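Side-chain contacts in antigen MTB48, Mycobacterial protein (Mycobacterium smegmatis, PDB 4WJ1), which is EspB of the ESX-1 type VII secretion system and is probably involved in DNA conjugation, at least in the recipient strain: residues S200-D205 / G281-I286; R238-T243 / W249-A254. All blocks are in the same frame, centred on the assembly; numbering follows the deposited sequence.

The chain is the N-terminal part of EspB, elongated and helical, with PE and PPE regions. Both contacts belong to the PPE region but lie far apart: their centres are 60 Å from each other and their nearest atoms about 46 Å. Contact 1 sits about 11 Å from the centre of the chain, where an extended segment beyond helix 248-272 lies on helix 187-230. Contact 2, about 50 Å out, joins helix 234-242 to helix 248-272 across a short turn. Each is partly buried, with almost equal areas, 185 and 184 Å². Contact 1 combines an indole hydrogen bond with proline packing on an indole face. Contact 2 has no hydrogen bond across it; a phenyl edge meets a backbone carbonyl and a methyl, and the ring also lies over a guanidinium face.

Contact 1 of 2, residues S200-D205 / G281-I286; sequences STWWAD and GKPPSI
An extended segment of the PPE domain, continuing along the helical bundle after helix 248-272, is held against helix 187-230 where Gly281, Pro283 and Pro284 gather round the indole of Trp202. Trp202 and Pro283 carry the nearest CA pair across the contact, 6.4 Å apart. The indole CG stands anti to the backbone N (chi1 173°), beside the carbonyl carbon, which carries the ring out from the helix to the passing chain. At its edge, NE1 gives a hydrogen bond to Gly281 O, 2.8 Å away; with 162° at the hydrogen it is nearly straight. The acceptor lies in the indole plane, although from the carbonyl's side the nitrogen stands well above the carbonyl plane. Lys282 O also lies 3.1 Å from Trp202 NE1.

One face of the indole is taken by the prolines. Pro283 CA is 3.5 Å from the centroid of the Trp202 five-membered ring and only 17° off its normal, a CH-pi contact, while Pro283 CB lies 3.6 Å from Trp202 CE2, and the two side chains lie side by side, pointing the same way. Pro284 CD makes a longer CH-pi contact with the same five-membered ring and touches Trp202 CB at 3.8 Å. Elsewhere on Trp202, Thr59 of helix 40-96 is in contact, and the indole edge, through CZ3, points at the face of Trp203, over its centre. With its N-H fixed in plane and one face packed by prolines, the indole is probably restrained in both tilt and rotation, and its polar atom is satisfied although the residue is buried.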
ATOM      1  N   SER A 200     -12.562  -5.754  -3.337  1.00 36.60           N
ATOM      2  CA  SER A 200     -11.777  -6.978  -3.264  1.00 36.62           C
ATOM      3  C   SER A 200     -10.663  -7.012  -4.315  1.00 41.67           C
ATOM      4  O   SER A 200      -9.532  -7.370  -4.030  1.00 41.32           O
ATOM      5  CB  SER A 200     -12.690  -8.190  -3.425  1.00 39.36           C
ATOM      6  OG  SER A 200     -11.971  -9.288  -3.935  1.00 55.11           O
ATOM      7  N   THR A 201     -10.985  -6.627  -5.538  1.00 41.41           N
ATOM      8  CA  THR A 201      -9.999  -6.640  -6.599  1.00 31.75           C
ATOM      9  C   THR A 201      -8.947  -5.572  -6.363  1.00 37.97           C
ATOM     10  O   THR A 201      -7.782  -5.740  -6.710  1.00 38.50           O
ATOM     11  CB  THR A 201     -10.689  -6.451  -7.949  1.00 32.71           C
ATOM     12  OG1 THR A 201     -11.223  -7.712  -8.340  1.00 48.24           O
ATOM     13  CG2 THR A 201      -9.736  -5.989  -9.028  1.00 32.56           C
ATOM     14  N   TRP A 202      -9.366  -4.473  -5.751  1.00 33.50           N
ATOM     15  CA  TRP A 202      -8.472  -3.361  -5.534  1.00 35.37           C
ATOM     16  C   TRP A 202      -7.437  -3.717  -4.458  1.00 35.14           C
ATOM     17  O   TRP A 202      -6.268  -3.375  -4.569  1.00 32.10           O
ATOM     18  CB  TRP A 202      -9.269  -2.130  -5.144  1.00 29.37           C
ATOM     19  CG  TRP A 202      -8.448  -0.963  -4.743  1.00 31.53           C
ATOM     20  CD1 TRP A 202      -7.944   0.002  -5.555  1.00 35.23           C
ATOM     21  CD2 TRP A 202      -8.057  -0.616  -3.413  1.00 32.44           C
ATOM     22  NE1 TRP A 202      -7.249   0.933  -4.814  1.00 40.47           N
ATOM     23  CE2 TRP A 202      -7.303   0.572  -3.493  1.00 34.36           C
ATOM     24  CE3 TRP A 202      -8.266  -1.199  -2.160  1.00 33.26           C
ATOM     25  CZ2 TRP A 202      -6.767   1.195  -2.371  1.00 34.91           C
ATOM     26  CZ3 TRP A 202      -7.730  -0.581  -1.040  1.00 31.60           C
ATOM     27  CH2 TRP A 202      -6.991   0.609  -1.156  1.00 30.68           C
ATOM     28  N   TRP A 203      -7.884  -4.416  -3.428  1.00 32.77           N
ATOM     29  CA  TRP A 203      -6.984  -4.870  -2.390  1.00 35.71           C
ATOM     30  C   TRP A 203      -5.899  -5.756  -2.989  1.00 39.06           C
ATOM     31  O   TRP A 203      -4.731  -5.619  -2.646  1.00 40.83           O
ATOM     32  CB  TRP A 203      -7.750  -5.603  -1.301  1.00 27.51           C
ATOM     33  CG  TRP A 203      -8.285  -4.684  -0.260  1.00 27.03           C
ATOM     34  CD1 TRP A 203      -9.580  -4.559   0.124  1.00 32.84           C
ATOM     35  CD2 TRP A 203      -7.536  -3.760   0.550  1.00 41.00           C
ATOM     36  NE1 TRP A 203      -9.698  -3.615   1.117  1.00 36.87           N
ATOM     37  CE2 TRP A 203      -8.456  -3.110   1.400  1.00 36.39           C
ATOM     38  CE3 TRP A 203      -6.175  -3.426   0.648  1.00 34.44           C
ATOM     39  CZ2 TRP A 203      -8.068  -2.141   2.327  1.00 34.43           C
ATOM     40  CZ3 TRP A 203      -5.794  -2.452   1.561  1.00 27.27           C
ATOM     41  CH2 TRP A 203      -6.732  -1.828   2.392  1.00 31.98           C
ATOM     42  N   ALA A 204      -6.279  -6.639  -3.901  1.00 35.45           N
ATOM     43  CA  ALA A 204      -5.305  -7.466  -4.586  1.00 33.52           C
ATOM     44  C   ALA A 204      -4.333  -6.606  -5.389  1.00 38.48           C
ATOM     45  O   ALA A 204      -3.144  -6.909  -5.451  1.00 40.67           O
ATOM     46  CB  ALA A 204      -5.983  -8.444  -5.476  1.00 30.23           C
ATOM     47  N   ASP A 205      -4.829  -5.535  -5.998  1.00 35.68           N
ATOM     48  CA  ASP A 205      -3.943  -4.598  -6.695  1.00 41.19           C
ATOM     49  C   ASP A 205      -3.008  -3.920  -5.701  1.00 40.65           C
ATOM     50  O   ASP A 205      -1.828  -3.723  -5.979  1.00 44.43           O
ATOM     51  CB  ASP A 205      -4.741  -3.540  -7.470  1.00 47.84           C
ATOM     52  CG  ASP A 205      -5.632  -4.154  -8.543  1.00 63.75           C
ATOM     53  OD1 ASP A 205      -5.415  -5.341  -8.874  1.00 68.16           O
ATOM     54  OD2 ASP A 205      -6.545  -3.460  -9.058  1.00 73.65           O
ATOM     55  N   GLY A 281      -3.831   3.699  -7.198  1.00 37.34           N
ATOM     56  CA  GLY A 281      -5.107   4.366  -7.333  1.00 37.12           C
ATOM     57  C   GLY A 281      -5.911   4.271  -6.050  1.00 41.51           C
ATOM     58  O   GLY A 281      -5.794   3.303  -5.295  1.00 42.66           O
ATOM     59  N   LYS A 282      -6.725   5.290  -5.803  1.00 42.47           N
ATOM     60  CA  LYS A 282      -7.658   5.288  -4.689  1.00 39.45           C
ATOM     61  C   LYS A 282      -8.560   4.056  -4.764  1.00 40.80           C
ATOM     62  O   LYS A 282      -8.741   3.475  -5.838  1.00 42.60           O
ATOM     63  CB  LYS A 282      -8.499   6.567  -4.711  1.00 43.84           C
ATOM     64  CG  LYS A 282      -9.562   6.545  -5.795  1.00 44.25           C
ATOM     65  CD  LYS A 282     -10.251   7.892  -5.996  1.00 54.45           C
ATOM     66  CE  LYS A 282     -11.413   7.758  -6.993  1.00 52.14           C
ATOM     67  NZ  LYS A 282     -12.424   6.709  -6.568  1.00 47.51           N
ATOM     68  N   PRO A 283      -9.138   3.655  -3.627  1.00 33.04           N
ATOM     69  CA  PRO A 283     -10.095   2.543  -3.635  1.00 32.66           C
ATOM     70  C   PRO A 283     -11.446   2.926  -4.249  1.00 34.69           C
ATOM     71  O   PRO A 283     -11.759   4.108  -4.384  1.00 39.48           O
ATOM     72  CB  PRO A 283     -10.253   2.222  -2.154  1.00 35.82           C
ATOM     73  CG  PRO A 283     -10.055   3.537  -1.488  1.00 37.27           C
ATOM     74  CD  PRO A 283      -8.938   4.193  -2.274  1.00 36.39           C
ATOM     75  N   PRO A 284     -12.250   1.927  -4.630  1.00 34.73           N
ATOM     76  CA  PRO A 284     -13.586   2.274  -5.125  1.00 38.49           C
ATOM     77  C   PRO A 284     -14.485   2.664  -3.960  1.00 44.23           C
ATOM     78  O   PRO A 284     -14.353   2.116  -2.860  1.00 43.67           O
ATOM     79  CB  PRO A 284     -14.065   0.982  -5.788  1.00 34.95           C
ATOM     80  CG  PRO A 284     -13.393  -0.089  -4.976  1.00 36.12           C
ATOM     81  CD  PRO A 284     -12.021   0.470  -4.642  1.00 33.12           C
ATOM     82  N   SER A 285     -15.376   3.617  -4.189  1.00 43.50           N
ATOM     83  CA  SER A 285     -16.304   4.018  -3.150  1.00 39.88           C
ATOM     84  C   SER A 285     -17.684   3.556  -3.566  1.00 44.79           C
ATOM     85  O   SER A 285     -18.147   3.902  -4.646  1.00 53.23           O
ATOM     86  CB  SER A 285     -16.267   5.535  -2.928  1.00 41.24           C
ATOM     87  OG  SER A 285     -14.959   5.974  -2.589  1.00 57.69           O
ATOM     88  N   ILE A 286     -18.330   2.750  -2.731  1.00 43.46           N
ATOM     89  CA  ILE A 286     -19.698   2.331  -3.022  1.00 40.45           C
ATOM     90  C   ILE A 286     -20.629   3.531  -2.943  1.00 39.55           C
ATOM     91  O   ILE A 286     -20.399   4.462  -2.165  1.00 40.46           O
ATOM     92  CB  ILE A 286     -20.188   1.249  -2.048  1.00 38.91           C
ATOM     93  CG1 ILE A 286     -21.460   0.598  -2.582  1.00 34.78           C
ATOM     94  CG2 ILE A 286     -20.419   1.842  -0.670  1.00 33.56           C
ATOM     95  CD1 ILE A 286     -21.991  -0.450  -1.702  1.00 33.80           C
TER

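Contact 2 of 2, residues R238-T243 / W249-A254; sequences REFEET and WDRQNA
Glu248 OE1 is gripped by two side chains: Arg251, which reaches across to Phe240, forms a salt bridge to it through NH1, and Gln252 donates a hydrogen bond from NE2. This fastens one arm of the guanidinium to its own helix, while the other, Arg251 NH2, lies 3.7 Å from Phe240 CE2. The phenyl edge atom stands over one face of the guanidinium, and the two planes are 35° apart, so the groups do not stack flat on each other. Arg251 reaches this position with CG anti to the backbone N (chi1 -170°) and its chain extended from CG to NE, crossing the phenylalanine side chain at about a right angle; its CG comes within 3.8 Å of Phe240 CZ.

The arrangement belongs to a helical hairpin of the PPE domain, far from the centre of the chain, in which helix 234-242 is followed after a short turn by helix 248-272. The closest CA atoms across it, those of Phe240 and Ala254, are 8.2 Å apart, and the phenyl group bridges that separation. Its rim meets backbone as well as side chain: Phe240 CE1 is 3.5 Å from Arg251 O, which lies near the ring plane, and 3.9 Å from Ala254 CB, which lies in it. Trp245 of the turn adds to the packing: its ring meets that of Phe240, it touches Arg251 and Ala254, and its NE1 donates a hydrogen bond to Phe240 O. Crystal neighbours touch Phe240, Arg251 and Ala254, so lattice packing may influence their exact positions. Glu241 OE1 remains 5.0 Å from Arg251 NH2, near enough for a weak electrostatic attraction, perhaps, but not a salt bridge.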
ATOM      1  N   ARG A 238      43.115   3.479   5.061  1.00 50.00           N
ATOM      2  CA  ARG A 238      44.190   3.151   5.980  1.00 52.41           C
ATOM      3  C   ARG A 238      45.357   2.557   5.211  1.00 52.10           C
ATOM      4  O   ARG A 238      46.500   2.967   5.383  1.00 59.57           O
ATOM      5  CB  ARG A 238      43.717   2.175   7.060  1.00 59.86           C
ATOM      6  CG  ARG A 238      44.870   1.530   7.823  1.00 65.24           C
ATOM      7  CD  ARG A 238      44.414   0.803   9.077  1.00 75.66           C
ATOM      8  NE  ARG A 238      45.566   0.452   9.904  1.00 85.75           N
ATOM      9  CZ  ARG A 238      46.204  -0.716   9.854  1.00 86.33           C
ATOM     10  NH1 ARG A 238      45.785  -1.667   9.026  1.00 85.61           N
ATOM     11  NH2 ARG A 238      47.258  -0.935  10.640  1.00 77.92           N
ATOM     12  N   GLU A 239      45.053   1.592   4.351  1.00 49.37           N
ATOM     13  CA  GLU A 239      46.076   0.885   3.603  1.00 41.65           C
ATOM     14  C   GLU A 239      46.868   1.834   2.714  1.00 47.34           C
ATOM     15  O   GLU A 239      48.062   1.630   2.494  1.00 51.71           O
ATOM     16  CB  GLU A 239      45.445  -0.227   2.770  1.00 40.80           C
ATOM     17  CG  GLU A 239      44.874  -1.365   3.578  1.00 46.01           C
ATOM     18  CD  GLU A 239      44.115  -2.361   2.727  1.00 58.23           C
ATOM     19  OE1 GLU A 239      43.701  -1.996   1.602  1.00 47.08           O
ATOM     20  OE2 GLU A 239      43.934  -3.511   3.188  1.00 70.40           O
ATOM     21  N   PHE A 240      46.217   2.882   2.221  1.00 48.50           N
ATOM     22  CA  PHE A 240      46.903   3.840   1.368  1.00 49.60           C
ATOM     23  C   PHE A 240      47.986   4.561   2.146  1.00 56.33           C
ATOM     24  O   PHE A 240      49.055   4.842   1.614  1.00 60.42           O
ATOM     25  CB  PHE A 240      45.922   4.846   0.772  1.00 53.74           C
ATOM     26  CG  PHE A 240      46.548   5.771  -0.225  1.00 56.74           C
ATOM     27  CD1 PHE A 240      46.822   5.337  -1.508  1.00 56.58           C
ATOM     28  CD2 PHE A 240      46.877   7.071   0.123  1.00 60.22           C
ATOM     29  CE1 PHE A 240      47.407   6.187  -2.432  1.00 59.30           C
ATOM     30  CE2 PHE A 240      47.459   7.925  -0.793  1.00 60.76           C
ATOM     31  CZ  PHE A 240      47.724   7.483  -2.074  1.00 60.44           C
ATOM     32  N   GLU A 241      47.711   4.839   3.415  1.00 64.18           N
ATOM     33  CA  GLU A 241      48.658   5.539   4.275  1.00 69.44           C
ATOM     34  C   GLU A 241      49.771   4.623   4.770  1.00 69.50           C
ATOM     35  O   GLU A 241      50.952   4.969   4.719  1.00 72.22           O
ATOM     36  CB  GLU A 241      47.928   6.161   5.467  1.00 82.01           C
ATOM     37  CG  GLU A 241      48.742   7.220   6.194  1.00 96.78           C
ATOM     38  CD  GLU A 241      48.209   8.624   5.959  1.00109.26           C
ATOM     39  OE1 GLU A 241      47.384   8.807   5.032  1.00109.01           O
ATOM     40  OE2 GLU A 241      48.631   9.545   6.696  1.00116.52           O
ATOM     41  N   GLU A 242      49.385   3.445   5.243  1.00 66.79           N
ATOM     42  CA  GLU A 242      50.329   2.522   5.860  1.00 71.17           C
ATOM     43  C   GLU A 242      51.207   1.784   4.842  1.00 70.94           C
ATOM     44  O   GLU A 242      52.200   1.152   5.206  1.00 77.00           O
ATOM     45  CB  GLU A 242      49.575   1.511   6.728  1.00 80.40           C
ATOM     46  CG  GLU A 242      50.242   1.243   8.080  1.00 93.06           C
ATOM     47  CD  GLU A 242      50.017   2.375   9.079  1.00 98.48           C
ATOM     48  OE1 GLU A 242      48.914   2.976   9.071  1.00 94.36           O
ATOM     49  OE2 GLU A 242      50.959   2.675   9.852  1.00100.90           O
ATOM     50  N   THR A 243      50.853   1.867   3.567  1.00 70.44           N
ATOM     51  CA  THR A 243      51.626   1.182   2.539  1.00 68.10           C
ATOM     52  C   THR A 243      52.944   1.899   2.283  1.00 74.10           C
ATOM     53  O   THR A 243      52.978   3.121   2.122  1.00 79.05           O
ATOM     54  CB  THR A 243      50.840   1.072   1.226  1.00 56.05           C
ATOM     55  OG1 THR A 243      49.706   0.232   1.436  1.00 61.28           O
ATOM     56  CG2 THR A 243      51.689   0.457   0.136  1.00 48.15           C
ATOM     57  N   TRP A 249      55.749   8.590  -7.249  1.00 74.57           N
ATOM     58  CA  TRP A 249      55.035   8.460  -8.510  1.00 75.35           C
ATOM     59  C   TRP A 249      54.047   7.309  -8.422  1.00 70.05           C
ATOM     60  O   TRP A 249      52.883   7.456  -8.803  1.00 74.69           O
ATOM     61  CB  TRP A 249      56.011   8.248  -9.670  1.00 82.40           C
ATOM     62  CG  TRP A 249      55.367   8.299 -11.039  1.00 85.27           C
ATOM     63  CD1 TRP A 249      54.938   9.417 -11.712  1.00 82.18           C
ATOM     64  CD2 TRP A 249      55.101   7.189 -11.904  1.00 84.15           C
ATOM     65  NE1 TRP A 249      54.418   9.065 -12.937  1.00 76.46           N
ATOM     66  CE2 TRP A 249      54.507   7.698 -13.080  1.00 80.39           C
ATOM     67  CE3 TRP A 249      55.303   5.804 -11.800  1.00 83.25           C
ATOM     68  CZ2 TRP A 249      54.117   6.881 -14.139  1.00 81.70           C
ATOM     69  CZ3 TRP A 249      54.914   4.992 -12.853  1.00 79.16           C
ATOM     70  CH2 TRP A 249      54.330   5.533 -14.005  1.00 80.67           C
ATOM     71  N   ASP A 250      54.513   6.172  -7.911  1.00 62.52           N
ATOM     72  CA  ASP A 250      53.644   5.015  -7.708  1.00 67.59           C
ATOM     73  C   ASP A 250      52.455   5.357  -6.825  1.00 67.77           C
ATOM     74  O   ASP A 250      51.314   5.012  -7.136  1.00 63.58           O
ATOM     75  CB  ASP A 250      54.420   3.855  -7.084  1.00 74.38           C
ATOM     76  CG  ASP A 250      55.449   3.283  -8.021  1.00 84.22           C
ATOM     77  OD1 ASP A 250      56.039   4.069  -8.791  1.00 91.62           O
ATOM     78  OD2 ASP A 250      55.654   2.049  -7.995  1.00 83.36           O
ATOM     79  N   ARG A 251      52.749   6.039  -5.722  1.00 64.71           N
ATOM     80  CA  ARG A 251      51.744   6.453  -4.762  1.00 58.19           C
ATOM     81  C   ARG A 251      50.665   7.296  -5.434  1.00 57.25           C
ATOM     82  O   ARG A 251      49.479   7.133  -5.151  1.00 54.68           O
ATOM     83  CB  ARG A 251      52.403   7.226  -3.617  1.00 60.27           C
ATOM     84  CG  ARG A 251      51.501   7.499  -2.441  1.00 60.76           C
ATOM     85  CD  ARG A 251      52.268   8.052  -1.240  1.00 62.71           C
ATOM     86  NE  ARG A 251      51.338   8.454  -0.188  1.00 65.94           N
ATOM     87  CZ  ARG A 251      50.919   9.703  -0.008  1.00 65.59           C
ATOM     88  NH1 ARG A 251      51.377  10.670  -0.797  1.00 67.19           N
ATOM     89  NH2 ARG A 251      50.053   9.986   0.961  1.00 60.45           N
ATOM     90  N   GLN A 252      51.060   8.174  -6.347  1.00 53.74           N
ATOM     91  CA  GLN A 252      50.080   9.052  -6.986  1.00 50.57           C
ATOM     92  C   GLN A 252      49.231   8.302  -7.999  1.00 52.08           C
ATOM     93  O   GLN A 252      48.044   8.583  -8.142  1.00 62.96           O
ATOM     94  CB  GLN A 252      50.780  10.236  -7.652  1.00 57.35           C
ATOM     95  CG  GLN A 252      51.509  11.145  -6.663  1.00 63.15           C
ATOM     96  CD  GLN A 252      50.549  11.830  -5.706  1.00 68.62           C
ATOM     97  OE1 GLN A 252      49.391  12.074  -6.047  1.00 72.71           O
ATOM     98  NE2 GLN A 252      51.019  12.127  -4.500  1.00 67.49           N
ATOM     99  N   ASN A 253      49.829   7.346  -8.701  1.00 52.03           N
ATOM    100  CA  ASN A 253      49.066   6.505  -9.618  1.00 54.11           C
ATOM    101  C   ASN A 253      48.033   5.693  -8.849  1.00 55.37           C
ATOM    102  O   ASN A 253      46.896   5.524  -9.299  1.00 55.76           O
ATOM    103  CB  ASN A 253      49.987   5.586 -10.416  1.00 54.42           C
ATOM    104  CG  ASN A 253      50.839   6.351 -11.420  1.00 69.32           C
ATOM    105  OD1 ASN A 253      50.415   7.383 -11.950  1.00 74.73           O
ATOM    106  ND2 ASN A 253      52.047   5.853 -11.682  1.00 71.99           N
ATOM    107  N   ALA A 254      48.433   5.211  -7.674  1.00 48.79           N
ATOM    108  CA  ALA A 254      47.518   4.523  -6.777  1.00 43.34           C
ATOM    109  C   ALA A 254      46.343   5.420  -6.390  1.00 45.27           C
ATOM    110  O   ALA A 254      45.187   4.986  -6.432  1.00 47.46           O
ATOM    111  CB  ALA A 254      48.236   4.063  -5.554  1.00 41.55           C
TER